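Local coordinates for protein DNA polymerase sliding clamp (Archaeoglobus fulgidus, PDB 1RWZ) that forms a trimeric ring around DNA that probably serves as a moving platform, tethering the DNA polymerase and other replication proteins to their template, at residues F225-V228 and K233-Y236; I131-G136 and I172-T177; V152-D157 and D196-F201; K140-A145 and F161-K166; R121-E126 and E235-P240. All blocks are in the same frame, centred on the assembly; numbering follows the deposited sequence.

Contact 1: residues F225-V228 and K233-Y236; sequences FELV and KVEY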
# COMPACT_ATOMS: atom_id res chain seq x y z
N PHE A 225 17.70 -17.64 -11.46
CA PHE A 225 17.75 -16.32 -10.85
C PHE A 225 18.87 -16.28 -9.81
O PHE A 225 19.08 -17.24 -9.06
CB PHE A 225 16.44 -15.99 -10.12
CG PHE A 225 15.25 -15.85 -11.01
CD1 PHE A 225 14.48 -16.96 -11.35
CD2 PHE A 225 14.85 -14.60 -11.47
CE1 PHE A 225 13.34 -16.83 -12.13
CE2 PHE A 225 13.71 -14.45 -12.26
CZ PHE A 225 12.95 -15.58 -12.59
N GLU A 226 19.60 -15.16 -9.77
CA GLU A 226 20.65 -14.96 -8.77
C GLU A 226 20.08 -13.79 -7.98
O GLU A 226 19.95 -12.67 -8.49
CB GLU A 226 21.98 -14.64 -9.45
CG GLU A 226 22.48 -15.85 -10.23
CD GLU A 226 23.83 -15.65 -10.88
OE1 GLU A 226 24.85 -15.68 -10.17
OE2 GLU A 226 23.86 -15.46 -12.11
N LEU A 227 19.72 -14.07 -6.73
CA LEU A 227 19.05 -13.10 -5.87
C LEU A 227 19.79 -12.66 -4.62
O LEU A 227 20.77 -13.27 -4.20
CB LEU A 227 17.70 -13.67 -5.44
CG LEU A 227 16.85 -14.30 -6.55
CD1 LEU A 227 15.63 -15.01 -5.94
CD2 LEU A 227 16.42 -13.22 -7.52
N VAL A 228 19.26 -11.60 -4.00
CA VAL A 228 19.80 -11.05 -2.76
C VAL A 228 21.28 -10.71 -2.86
O VAL A 228 22.12 -11.27 -2.15
CB VAL A 228 19.57 -12.03 -1.58
CG1 VAL A 228 19.84 -11.33 -0.25
CG2 VAL A 228 18.14 -12.56 -1.62
N LYS A 233 21.08 -18.70 -5.42
CA LYS A 233 20.76 -19.12 -6.76
C LYS A 233 19.42 -19.83 -6.61
O LYS A 233 19.29 -20.77 -5.83
CB LYS A 233 21.81 -20.09 -7.31
CG LYS A 233 21.46 -20.62 -8.69
CD LYS A 233 22.63 -21.31 -9.37
CE LYS A 233 23.68 -20.31 -9.81
NZ LYS A 233 24.77 -20.94 -10.62
N VAL A 234 18.42 -19.34 -7.32
CA VAL A 234 17.09 -19.93 -7.28
C VAL A 234 16.70 -20.23 -8.72
O VAL A 234 16.45 -19.32 -9.51
CB VAL A 234 16.06 -18.96 -6.65
CG1 VAL A 234 14.67 -19.56 -6.72
CG2 VAL A 234 16.45 -18.69 -5.20
N GLU A 235 16.68 -21.51 -9.05
CA GLU A 235 16.32 -21.93 -10.39
C GLU A 235 14.93 -22.54 -10.40
O GLU A 235 14.61 -23.39 -9.57
CB GLU A 235 17.32 -22.97 -10.91
CG GLU A 235 16.88 -23.60 -12.24
CD GLU A 235 17.89 -24.59 -12.81
OE1 GLU A 235 17.54 -25.28 -13.79
OE2 GLU A 235 19.01 -24.68 -12.29
N TYR A 236 14.11 -22.06 -11.33
CA TYR A 236 12.77 -22.58 -11.51
C TYR A 236 12.78 -23.26 -12.88
O TYR A 236 13.36 -22.74 -13.83
CB TYR A 236 11.72 -21.46 -11.52
CG TYR A 236 11.32 -20.94 -10.15
CD1 TYR A 236 11.58 -19.61 -9.79
CD2 TYR A 236 10.65 -21.75 -9.24
CE1 TYR A 236 11.16 -19.11 -8.56
CE2 TYR A 236 10.23 -21.27 -8.01
CZ TYR A 236 10.48 -19.95 -7.67
OH TYR A 236 10.03 -19.46 -6.47
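Phe-225 and Val-234 sit opposite each other as an antiparallel hydrogen-bonded pair and carry most of this contact. Val-234 N reaches Phe-225 O at 2.8 Å in a nearly straight bond (171°). The return bond, from Phe-225 N to Val-234 O at 2.9 Å, is more bent, and its donor stands well above the carbonyl plane. That same Val-234 O also lies at the edge of the Phe-225 ring, in its plane, 3.6 Å from CD1. Beyond it, Phe-225 CE1 comes to 4.0 Å from Tyr-236 CD1, meeting the tyrosine ring at its edge. On the same face Leu-227 CD1 packs 3.8 Å from Val-234 CG2, the two side chains crossing at a slant. The strands form a beta hairpin, 221-227 and 232-238, in the middle of the long antiparallel sheet that runs through both halves of the clamp subunit. Helix 8-19 closes over the packed face: Leu-227 touches Thr-13, Val-234 touches Ala-17, and the Tyr-236 hydroxyl is hydrogen-bonded to Ala-17 O. The other face of the hairpin is much looser. Glu-226 and Lys-233 form the neighbouring non-hydrogen-bonded pair there, but their side chains do not pack together. Lys-233 starts out extended and bends at chi3 (-72°), and its NZ ends 5.3 Å from Glu-226 OE1, too far for a salt bridge, with the lysine exposed to solvent.

Contact 2: residues I131-G136 and I172-T177; sequences IVMDAG and IVFHMT
Met-133 carries its CG between the backbone N and the carbonyl carbon (chi1 61°), runs extended to the sulfur, then bends at chi3 so that the CE methyl meets Phe-174 and Met-176. Phe-174 comes from the opposite direction, its CG anti to the backbone N (chi1 163°), which sends the ring out to this methyl. Met-133 CE lies 3.7 Å from Phe-174 CZ, approaching the ring at a slant, and 4.2 Å from Met-176 SD. One methyl group thus sits against an aromatic ring and a second thioether, all three residues buried, with no hydrogen bond between the segments. Just after Met-133, Asp-134 is the N-cap of helix 135-146: its OD2 accepts a weak bond from Gly-136 N (2.8 Å) and another bond from Glu-137 N, while OD1 takes the Gly-208 N-H. Met-133 thus sits one residue before the N-cap, near the end of strand 129-134. Phe-138 of that helix also packs on Met-133, and Ala-141 and Ile-163 lie against Phe-174. Strand 170-176, last of its sheet within the chain, pairs antiparallel with a strand of a neighbouring subunit, so the contact is part of the subunit interface: Phe-174 and Met-176 also pack on Ser-103 of that neighbouring subunit.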
# COMPACT_ATOMS: atom_id res chain seq x y z
N ILE A 131 20.25 -17.15 -22.52
CA ILE A 131 19.98 -15.72 -22.50
C ILE A 131 20.18 -15.17 -21.09
O ILE A 131 19.60 -15.68 -20.14
CB ILE A 131 18.51 -15.44 -22.92
CG1 ILE A 131 18.21 -16.10 -24.27
CG2 ILE A 131 18.27 -13.94 -23.02
CD1 ILE A 131 17.39 -17.38 -24.16
N VAL A 132 21.02 -14.14 -20.96
CA VAL A 132 21.26 -13.53 -19.65
C VAL A 132 20.76 -12.09 -19.70
O VAL A 132 21.13 -11.32 -20.59
CB VAL A 132 22.76 -13.55 -19.29
CG1 VAL A 132 22.97 -12.96 -17.89
CG2 VAL A 132 23.28 -14.98 -19.32
N MET A 133 19.90 -11.75 -18.74
CA MET A 133 19.31 -10.41 -18.69
C MET A 133 18.98 -10.02 -17.26
O MET A 133 19.23 -10.77 -16.32
CB MET A 133 18.02 -10.38 -19.52
CG MET A 133 16.94 -11.35 -19.02
SD MET A 133 15.48 -11.43 -20.09
CE MET A 133 14.87 -9.78 -19.89
N ASP A 134 18.43 -8.82 -17.11
CA ASP A 134 18.03 -8.34 -15.79
C ASP A 134 16.69 -8.98 -15.45
O ASP A 134 15.78 -8.97 -16.27
CB ASP A 134 17.86 -6.82 -15.82
CG ASP A 134 17.47 -6.27 -14.47
OD1 ASP A 134 18.36 -6.07 -13.62
OD2 ASP A 134 16.26 -6.04 -14.25
N ALA A 135 16.58 -9.53 -14.25
CA ALA A 135 15.35 -10.20 -13.82
C ALA A 135 14.16 -9.23 -13.75
O ALA A 135 13.02 -9.63 -13.98
CB ALA A 135 15.56 -10.86 -12.46
N GLY A 136 14.44 -7.97 -13.43
CA GLY A 136 13.38 -6.98 -13.35
C GLY A 136 12.76 -6.71 -14.70
O GLY A 136 11.54 -6.51 -14.82
N ILE A 172 1.23 -8.78 -27.86
CA ILE A 172 2.35 -8.07 -27.29
C ILE A 172 3.63 -8.85 -27.56
O ILE A 172 3.66 -10.08 -27.50
CB ILE A 172 2.15 -7.86 -25.78
CG1 ILE A 172 3.17 -6.85 -25.25
CG2 ILE A 172 2.29 -9.19 -25.03
CD1 ILE A 172 2.77 -6.27 -23.90
N VAL A 173 4.69 -8.11 -27.90
CA VAL A 173 5.98 -8.72 -28.18
C VAL A 173 7.06 -7.97 -27.43
O VAL A 173 7.18 -6.75 -27.55
CB VAL A 173 6.32 -8.68 -29.68
CG1 VAL A 173 7.74 -9.21 -29.91
CG2 VAL A 173 5.31 -9.50 -30.48
N PHE A 174 7.83 -8.71 -26.64
CA PHE A 174 8.96 -8.16 -25.89
C PHE A 174 10.14 -8.69 -26.69
O PHE A 174 10.20 -9.88 -26.99
CB PHE A 174 9.00 -8.73 -24.47
CG PHE A 174 10.32 -8.55 -23.78
CD1 PHE A 174 10.65 -7.35 -23.17
CD2 PHE A 174 11.25 -9.59 -23.77
CE1 PHE A 174 11.89 -7.18 -22.55
CE2 PHE A 174 12.50 -9.43 -23.16
CZ PHE A 174 12.82 -8.22 -22.55
N HIS A 175 11.08 -7.81 -27.04
CA HIS A 175 12.22 -8.25 -27.82
C HIS A 175 13.49 -7.51 -27.47
O HIS A 175 13.50 -6.28 -27.34
CB HIS A 175 11.93 -8.07 -29.32
CG HIS A 175 13.09 -8.39 -30.20
ND1 HIS A 175 13.35 -7.69 -31.36
CD2 HIS A 175 14.06 -9.33 -30.10
CE1 HIS A 175 14.43 -8.19 -31.94
NE2 HIS A 175 14.88 -9.19 -31.20
N MET A 176 14.56 -8.27 -27.29
CA MET A 176 15.87 -7.72 -26.99
C MET A 176 16.89 -8.37 -27.89
O MET A 176 16.93 -9.60 -28.02
CB MET A 176 16.24 -7.95 -25.53
CG MET A 176 15.61 -6.95 -24.57
SD MET A 176 16.19 -7.18 -22.89
CE MET A 176 17.79 -6.49 -22.98
N THR A 177 17.72 -7.55 -28.54
CA THR A 177 18.75 -8.06 -29.43
C THR A 177 19.97 -8.47 -28.62
O THR A 177 20.07 -8.18 -27.43
CB THR A 177 19.20 -6.98 -30.43
OG1 THR A 177 19.69 -5.85 -29.71
CG2 THR A 177 18.03 -6.55 -31.31

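Contact 3: residues V152-D157 and D196-F201; sequences VIFRSD and DYLKEF
The Phe-154 ring meets the end of Leu-198 obliquely, at its far atoms: CZ lies 3.7 Å from Leu-198 CD1 and 4.1 Å from CD2, so both methyls of the leucine lie near CZ. Phe-193, on the adjoining strand, makes an edge-to-face contact with the same phenylalanine. One turn further along the helix, the Phe-201 ring has Tyr-197 O 3.1 Å above one face, toward the rim, and it also stacks with Tyr-236. Leu-198 is the residue that bridges the segments. Its CD1 touches Phe-154 and, tip to tip, Val-152 CG2 at 3.5 Å, the tightest approach here. Val-152 CG2 gets there because it stands between its backbone N and carbonyl carbon, with CG1 turned to the side of the N (chi1 -69°). This is a helix packed against a sheet inside the C-terminal domain of the clamp subunit: strand 151-157 belongs to an antiparallel sheet, four-stranded within the chain, and helix 195-201 follows its edge strand 189-194 directly. Leu-198 also touches Ile-142 and Leu-238, so helix 135-146 and the long sheet border the cluster. Alternate residues of the strand face the other way. There Arg-155 NE stands 3.9 Å from Asp-157 OD2, a long salt bridge, and Arg-155 also has a weak, long ion pair with Glu-164. On the helix, Lys-199 NZ makes a salt bridge to Asp-146, and the Tyr-197 hydroxyl is hydrogen-bonded to Asp-40.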
# COMPACT_ATOMS: atom_id res chain seq x y z
N VAL A 152 2.51 -17.70 -23.14
CA VAL A 152 3.49 -16.90 -23.87
C VAL A 152 4.49 -17.79 -24.59
O VAL A 152 4.80 -18.90 -24.14
CB VAL A 152 4.29 -15.97 -22.93
CG1 VAL A 152 3.39 -14.88 -22.40
CG2 VAL A 152 4.91 -16.77 -21.80
N ILE A 153 4.99 -17.29 -25.71
CA ILE A 153 5.99 -18.01 -26.47
C ILE A 153 7.35 -17.38 -26.19
O ILE A 153 7.48 -16.15 -26.20
CB ILE A 153 5.74 -17.91 -27.99
CG1 ILE A 153 4.49 -18.70 -28.36
CG2 ILE A 153 6.95 -18.42 -28.76
CD1 ILE A 153 4.07 -18.52 -29.81
N PHE A 154 8.35 -18.21 -25.90
CA PHE A 154 9.72 -17.74 -25.70
C PHE A 154 10.40 -18.15 -27.00
O PHE A 154 10.32 -19.31 -27.41
CB PHE A 154 10.42 -18.46 -24.54
CG PHE A 154 10.06 -17.92 -23.18
CD1 PHE A 154 10.82 -18.29 -22.07
CD2 PHE A 154 8.97 -17.08 -23.00
CE1 PHE A 154 10.49 -17.82 -20.79
CE2 PHE A 154 8.64 -16.61 -21.73
CZ PHE A 154 9.40 -16.98 -20.63
N ARG A 155 11.06 -17.20 -27.64
CA ARG A 155 11.71 -17.48 -28.91
C ARG A 155 13.11 -16.89 -28.94
O ARG A 155 13.33 -15.74 -28.55
CB ARG A 155 10.85 -16.90 -30.03
CG ARG A 155 11.44 -16.97 -31.42
CD ARG A 155 10.49 -16.28 -32.39
NE ARG A 155 11.09 -16.05 -33.70
CZ ARG A 155 10.50 -15.36 -34.68
NH1 ARG A 155 9.30 -14.84 -34.49
NH2 ARG A 155 11.12 -15.20 -35.84
N SER A 156 14.06 -17.69 -29.41
CA SER A 156 15.45 -17.25 -29.51
C SER A 156 16.04 -17.65 -30.86
O SER A 156 15.70 -18.69 -31.41
CB SER A 156 16.29 -17.88 -28.39
OG SER A 156 17.64 -17.45 -28.43
N ASP A 157 16.89 -16.78 -31.40
CA ASP A 157 17.59 -17.05 -32.65
C ASP A 157 18.72 -16.04 -32.73
O ASP A 157 18.96 -15.31 -31.77
CB ASP A 157 16.66 -16.94 -33.87
CG ASP A 157 16.03 -15.58 -34.03
OD1 ASP A 157 16.66 -14.57 -33.65
OD2 ASP A 157 14.90 -15.52 -34.55
N ASP A 196 0.86 -17.85 -15.76
CA ASP A 196 0.58 -17.94 -14.33
C ASP A 196 1.81 -18.35 -13.53
O ASP A 196 2.14 -17.73 -12.51
CB ASP A 196 -0.54 -18.94 -14.05
CG ASP A 196 -1.89 -18.48 -14.58
OD1 ASP A 196 -2.26 -17.31 -14.33
OD2 ASP A 196 -2.58 -19.29 -15.24
N TYR A 197 2.49 -19.41 -13.97
CA TYR A 197 3.69 -19.86 -13.27
C TYR A 197 4.84 -18.87 -13.39
O TYR A 197 5.53 -18.61 -12.41
CB TYR A 197 4.14 -21.22 -13.80
CG TYR A 197 3.42 -22.39 -13.17
CD1 TYR A 197 2.19 -22.84 -13.67
CD2 TYR A 197 3.96 -23.05 -12.06
CE1 TYR A 197 1.53 -23.92 -13.09
CE2 TYR A 197 3.30 -24.13 -11.47
CZ TYR A 197 2.09 -24.56 -11.99
OH TYR A 197 1.45 -25.63 -11.41
N LEU A 198 5.05 -18.33 -14.59
CA LEU A 198 6.13 -17.38 -14.81
C LEU A 198 5.96 -16.15 -13.93
O LEU A 198 6.94 -15.63 -13.38
CB LEU A 198 6.17 -16.96 -16.29
CG LEU A 198 6.56 -18.07 -17.27
CD1 LEU A 198 6.36 -17.59 -18.70
CD2 LEU A 198 8.01 -18.47 -17.03
N LYS A 199 4.72 -15.70 -13.79
CA LYS A 199 4.44 -14.53 -12.96
C LYS A 199 4.78 -14.84 -11.50
O LYS A 199 5.36 -14.01 -10.80
CB LYS A 199 2.97 -14.14 -13.10
CG LYS A 199 2.61 -12.81 -12.46
CD LYS A 199 1.16 -12.46 -12.77
CE LYS A 199 0.75 -11.13 -12.16
NZ LYS A 199 -0.69 -10.87 -12.40
N GLU A 200 4.42 -16.04 -11.04
CA GLU A 200 4.69 -16.45 -9.67
C GLU A 200 6.20 -16.51 -9.41
O GLU A 200 6.68 -16.07 -8.36
CB GLU A 200 4.05 -17.81 -9.39
CG GLU A 200 4.06 -18.25 -7.92
CD GLU A 200 3.29 -17.30 -7.02
OE1 GLU A 200 2.26 -16.75 -7.45
OE2 GLU A 200 3.72 -17.11 -5.86
N PHE A 201 6.94 -17.07 -10.37
CA PHE A 201 8.40 -17.18 -10.25
C PHE A 201 9.03 -15.81 -9.99
O PHE A 201 9.89 -15.66 -9.13
CB PHE A 201 9.01 -17.72 -11.55
CG PHE A 201 8.60 -19.12 -11.90
CD1 PHE A 201 8.79 -19.60 -13.19
CD2 PHE A 201 8.07 -19.98 -10.94
CE1 PHE A 201 8.46 -20.90 -13.54
CE2 PHE A 201 7.72 -21.30 -11.28
CZ PHE A 201 7.92 -21.76 -12.58

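Contact 4: residues K140-A145 and F161-K166; sequences KAIAAA and FRIEAK
A purely apolar helix-on-sheet contact sets Ala-141, Ile-142 and Ala-145 of helix 135-146 on Ile-163 and Ala-165 of strand 160-166, within the helix-backed antiparallel sheet of the C-terminal PCNA domain. Over these segments the helix runs almost along the strand, their axes 14° apart and 8.9 Å at closest approach. All five touching residues are buried. Ile-163 spans the wider end: its CG1 lies beside the backbone N (chi1 -68°) and the chain stays extended to CD1, which reaches Ala-141 CB at 4.0 Å. Ile-142 starts out pointing away from the strand, but its own CD1 bends back to 4.3 Å from Ile-163 CD1. At the other end small residues let the two backbones draw together, Ala-145 CA coming within 5.6 Å of Ala-165 CA. Neighbouring strands widen the packed surface: Ala-141 also touches Phe-174, and Ala-145 and Ala-165 both touch Val-152. The opposite face of the strand is polar, and Arg-162 there makes weak, long ion pairs with Asp-157 and Glu-159. At the narrow end Ala-165 CB sits 3.9 Å from Ala-145 CB and nearly as close, at 4.0 Å, to the backbone carbonyl oxygen Ala-145 O.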
# COMPACT_ATOMS: atom_id res chain seq x y z
N LYS A 140 8.89 -7.49 -15.92
CA LYS A 140 8.02 -6.53 -16.58
C LYS A 140 7.44 -7.11 -17.86
O LYS A 140 6.28 -6.86 -18.20
CB LYS A 140 8.79 -5.25 -16.90
CG LYS A 140 9.16 -4.41 -15.69
CD LYS A 140 10.10 -3.28 -16.08
CE LYS A 140 10.48 -2.41 -14.90
NZ LYS A 140 9.30 -1.67 -14.36
N ALA A 141 8.24 -7.88 -18.58
CA ALA A 141 7.79 -8.50 -19.82
C ALA A 141 6.64 -9.46 -19.52
O ALA A 141 5.62 -9.47 -20.22
CB ALA A 141 8.94 -9.24 -20.50
N ILE A 142 6.82 -10.28 -18.49
CA ILE A 142 5.80 -11.25 -18.09
C ILE A 142 4.54 -10.52 -17.63
O ILE A 142 3.42 -10.96 -17.91
CB ILE A 142 6.32 -12.17 -16.96
CG1 ILE A 142 7.54 -12.96 -17.46
CG2 ILE A 142 5.23 -13.13 -16.50
CD1 ILE A 142 7.29 -13.78 -18.73
N ALA A 143 4.71 -9.41 -16.92
CA ALA A 143 3.57 -8.64 -16.43
C ALA A 143 2.77 -8.09 -17.60
O ALA A 143 1.54 -8.05 -17.56
CB ALA A 143 4.04 -7.50 -15.52
N ALA A 144 3.47 -7.65 -18.65
CA ALA A 144 2.80 -7.11 -19.83
C ALA A 144 2.06 -8.22 -20.57
O ALA A 144 0.91 -8.06 -20.97
CB ALA A 144 3.83 -6.46 -20.76
N ALA A 145 2.73 -9.36 -20.73
CA ALA A 145 2.13 -10.50 -21.41
C ALA A 145 0.90 -11.00 -20.67
O ALA A 145 -0.09 -11.41 -21.29
CB ALA A 145 3.15 -11.62 -21.53
N PHE A 161 16.20 -12.33 -28.44
CA PHE A 161 15.24 -13.05 -27.61
C PHE A 161 13.89 -12.34 -27.57
O PHE A 161 13.81 -11.13 -27.34
CB PHE A 161 15.79 -13.17 -26.19
CG PHE A 161 14.86 -13.83 -25.21
CD1 PHE A 161 14.41 -15.13 -25.43
CD2 PHE A 161 14.46 -13.16 -24.07
CE1 PHE A 161 13.56 -15.75 -24.52
CE2 PHE A 161 13.61 -13.77 -23.15
CZ PHE A 161 13.16 -15.07 -23.37
N ARG A 162 12.82 -13.10 -27.80
CA ARG A 162 11.48 -12.53 -27.79
C ARG A 162 10.53 -13.31 -26.89
O ARG A 162 10.68 -14.52 -26.72
CB ARG A 162 10.89 -12.51 -29.20
CG ARG A 162 11.72 -11.80 -30.25
CD ARG A 162 10.90 -11.56 -31.51
NE ARG A 162 11.71 -11.04 -32.61
CZ ARG A 162 12.46 -11.79 -33.40
NH1 ARG A 162 12.50 -13.11 -33.23
NH2 ARG A 162 13.17 -11.24 -34.37
N ILE A 163 9.58 -12.59 -26.31
CA ILE A 163 8.53 -13.17 -25.48
C ILE A 163 7.27 -12.62 -26.14
O ILE A 163 7.08 -11.41 -26.20
CB ILE A 163 8.60 -12.69 -24.01
CG1 ILE A 163 9.86 -13.24 -23.34
CG2 ILE A 163 7.36 -13.17 -23.25
CD1 ILE A 163 10.05 -12.77 -21.91
N GLU A 164 6.42 -13.51 -26.64
CA GLU A 164 5.21 -13.08 -27.34
C GLU A 164 3.93 -13.64 -26.75
O GLU A 164 3.88 -14.79 -26.31
CB GLU A 164 5.30 -13.49 -28.81
CG GLU A 164 6.68 -13.33 -29.42
CD GLU A 164 6.76 -13.79 -30.86
OE1 GLU A 164 6.17 -14.84 -31.19
OE2 GLU A 164 7.42 -13.11 -31.67
N ALA A 165 2.89 -12.82 -26.75
CA ALA A 165 1.58 -13.22 -26.25
C ALA A 165 0.53 -12.71 -27.21
O ALA A 165 0.61 -11.57 -27.70
CB ALA A 165 1.35 -12.65 -24.85
N LYS A 166 -0.47 -13.54 -27.51
CA LYS A 166 -1.52 -13.15 -28.43
C LYS A 166 -2.90 -13.34 -27.82
O LYS A 166 -3.16 -14.35 -27.16
CB LYS A 166 -1.42 -13.95 -29.72
CG LYS A 166 -0.12 -13.75 -30.48
CD LYS A 166 -0.11 -14.55 -31.77
CE LYS A 166 1.16 -14.29 -32.57
NZ LYS A 166 1.28 -12.85 -32.95

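Contact 5: residues R121-E126 and E235-P240; sequences RIPELE and EYILAP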
# COMPACT_ATOMS: atom_id res chain seq x y z
N ARG A 121 14.76 -35.66 -8.69
CA ARG A 121 16.03 -35.62 -9.39
C ARG A 121 16.10 -34.42 -10.33
O ARG A 121 15.08 -33.99 -10.87
CB ARG A 121 16.24 -36.91 -10.21
CG ARG A 121 16.44 -38.17 -9.37
CD ARG A 121 16.80 -39.35 -10.26
NE ARG A 121 17.07 -40.56 -9.49
CZ ARG A 121 17.46 -41.72 -10.02
NH1 ARG A 121 17.63 -41.83 -11.33
NH2 ARG A 121 17.69 -42.76 -9.23
N ILE A 122 17.29 -33.87 -10.50
CA ILE A 122 17.48 -32.73 -11.38
C ILE A 122 17.60 -33.20 -12.83
O ILE A 122 18.50 -33.96 -13.17
CB ILE A 122 18.76 -31.94 -11.01
CG1 ILE A 122 18.65 -31.43 -9.57
CG2 ILE A 122 18.96 -30.78 -11.98
CD1 ILE A 122 19.90 -30.74 -9.06
N PRO A 123 16.68 -32.74 -13.70
CA PRO A 123 16.72 -33.15 -15.11
C PRO A 123 17.97 -32.64 -15.83
O PRO A 123 18.35 -31.49 -15.68
CB PRO A 123 15.44 -32.53 -15.67
CG PRO A 123 15.29 -31.28 -14.85
CD PRO A 123 15.60 -31.78 -13.45
N GLU A 124 18.61 -33.52 -16.60
CA GLU A 124 19.81 -33.15 -17.34
C GLU A 124 19.39 -32.58 -18.69
O GLU A 124 19.63 -33.18 -19.74
CB GLU A 124 20.72 -34.37 -17.55
CG GLU A 124 21.34 -34.90 -16.27
CD GLU A 124 22.32 -36.03 -16.53
OE1 GLU A 124 21.90 -37.06 -17.09
OE2 GLU A 124 23.51 -35.88 -16.17
N LEU A 125 18.75 -31.42 -18.64
CA LEU A 125 18.27 -30.74 -19.83
C LEU A 125 19.39 -30.24 -20.74
O LEU A 125 20.31 -29.56 -20.30
CB LEU A 125 17.37 -29.57 -19.42
CG LEU A 125 16.06 -29.99 -18.74
CD1 LEU A 125 15.37 -28.77 -18.14
CD2 LEU A 125 15.17 -30.68 -19.75
N GLU A 126 19.29 -30.59 -22.02
CA GLU A 126 20.26 -30.17 -23.02
C GLU A 126 19.58 -29.06 -23.82
O GLU A 126 18.75 -29.34 -24.68
CB GLU A 126 20.60 -31.34 -23.94
CG GLU A 126 21.68 -31.04 -24.97
CD GLU A 126 23.06 -30.97 -24.35
OE1 GLU A 126 24.02 -30.65 -25.09
OE2 GLU A 126 23.19 -31.24 -23.14
N GLU A 235 16.68 -21.51 -9.05
CA GLU A 235 16.32 -21.93 -10.39
C GLU A 235 14.93 -22.54 -10.40
O GLU A 235 14.61 -23.39 -9.57
CB GLU A 235 17.32 -22.97 -10.91
CG GLU A 235 16.88 -23.60 -12.24
CD GLU A 235 17.89 -24.59 -12.81
OE1 GLU A 235 17.54 -25.28 -13.79
OE2 GLU A 235 19.01 -24.68 -12.29
N TYR A 236 14.11 -22.06 -11.33
CA TYR A 236 12.77 -22.58 -11.51
C TYR A 236 12.78 -23.26 -12.88
O TYR A 236 13.36 -22.74 -13.83
CB TYR A 236 11.72 -21.46 -11.52
CG TYR A 236 11.32 -20.94 -10.15
CD1 TYR A 236 11.58 -19.61 -9.79
CD2 TYR A 236 10.65 -21.75 -9.24
CE1 TYR A 236 11.16 -19.11 -8.56
CE2 TYR A 236 10.23 -21.27 -8.01
CZ TYR A 236 10.48 -19.95 -7.67
OH TYR A 236 10.03 -19.46 -6.47
N ILE A 237 12.15 -24.42 -12.96
CA ILE A 237 12.06 -25.15 -14.23
C ILE A 237 10.56 -25.30 -14.47
O ILE A 237 9.82 -25.72 -13.58
CB ILE A 237 12.73 -26.53 -14.14
CG1 ILE A 237 14.21 -26.35 -13.79
CG2 ILE A 237 12.58 -27.27 -15.47
CD1 ILE A 237 14.97 -27.64 -13.57
N LEU A 238 10.13 -24.95 -15.67
CA LEU A 238 8.71 -25.00 -16.01
C LEU A 238 8.45 -25.85 -17.24
O LEU A 238 9.05 -25.65 -18.29
CB LEU A 238 8.20 -23.57 -16.26
CG LEU A 238 6.75 -23.38 -16.70
CD1 LEU A 238 5.82 -23.97 -15.65
CD2 LEU A 238 6.46 -21.90 -16.90
N ALA A 239 7.53 -26.81 -17.09
CA ALA A 239 7.15 -27.70 -18.20
C ALA A 239 6.53 -26.89 -19.33
O ALA A 239 5.85 -25.89 -19.09
CB ALA A 239 6.16 -28.76 -17.70
N PRO A 240 6.74 -27.32 -20.58
CA PRO A 240 6.19 -26.61 -21.74
C PRO A 240 4.79 -27.03 -22.18
O PRO A 240 4.31 -28.11 -21.81
CB PRO A 240 7.21 -26.90 -22.82
CG PRO A 240 7.52 -28.37 -22.54
CD PRO A 240 7.63 -28.42 -21.01
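Pro-123 and Leu-125, whose side chains both touch Ile-237, are separated by an inverse gamma turn centred on Glu-124, in which Leu-125 N makes a weak 3.0 Å bond to Pro-123 O. The loop otherwise keeps its distance from strand 232-238: Pro-123 CA and Ile-237 CA, the nearest pair, are 9.3 Å apart, and no hydrogen bond joins the segments. The contact is made by side chains alone. Ile-237 CG1 lies beside its backbone N (chi1 -60°), and the chain stays extended, pushing CD1 out to 3.9 Å from Pro-123 CG, tip to tip. The other branch, CG2, lies alongside Leu-125, whose CD1 slides past it in the opposite sense at 4.1 Å. The isoleucine thus uses one branch for each loop residue. Pro-220 and Ile-48 also pack on Ile-237, and Leu-125 reaches Arg-222. On the opposite side of the strand, Leu-238 turns to helix 195-201 instead. The loop lies between strands 104-109 and 129-134, and so between the two halves of the subunit. It is the interdomain connector typical of PCNA clamps, here resting by a few apolar contacts on the long sheet. In relatives, the PIP-box peptides of partner proteins bind beside this connector.

Overall arrangement
Contacts 2, 3 and 4 cluster in the C-terminal domain, their centres 7 to 10 Å apart. Contacts 2 and 4 share helix 135-146, and strands 151-157, 160-166 and 170-176 of one sheet serve contacts 3, 4 and 2. The centres of contacts 1 and 5 are about 14 Å apart. The centre of contact 1 is about 17 Å from that of contact 2, yet Phe-225 touches Ala-135; Phe-201 of contact 3 packs on Tyr-236, shared by contacts 1 and 5. Along the chain contact 5 opens first, contacts 2, 3 and 4 close within it, and contact 1 ends with it on strand 232-238. Paired with strand 45-52, this strand joins the subunit's halves, while contact 2 reaches the next subunit.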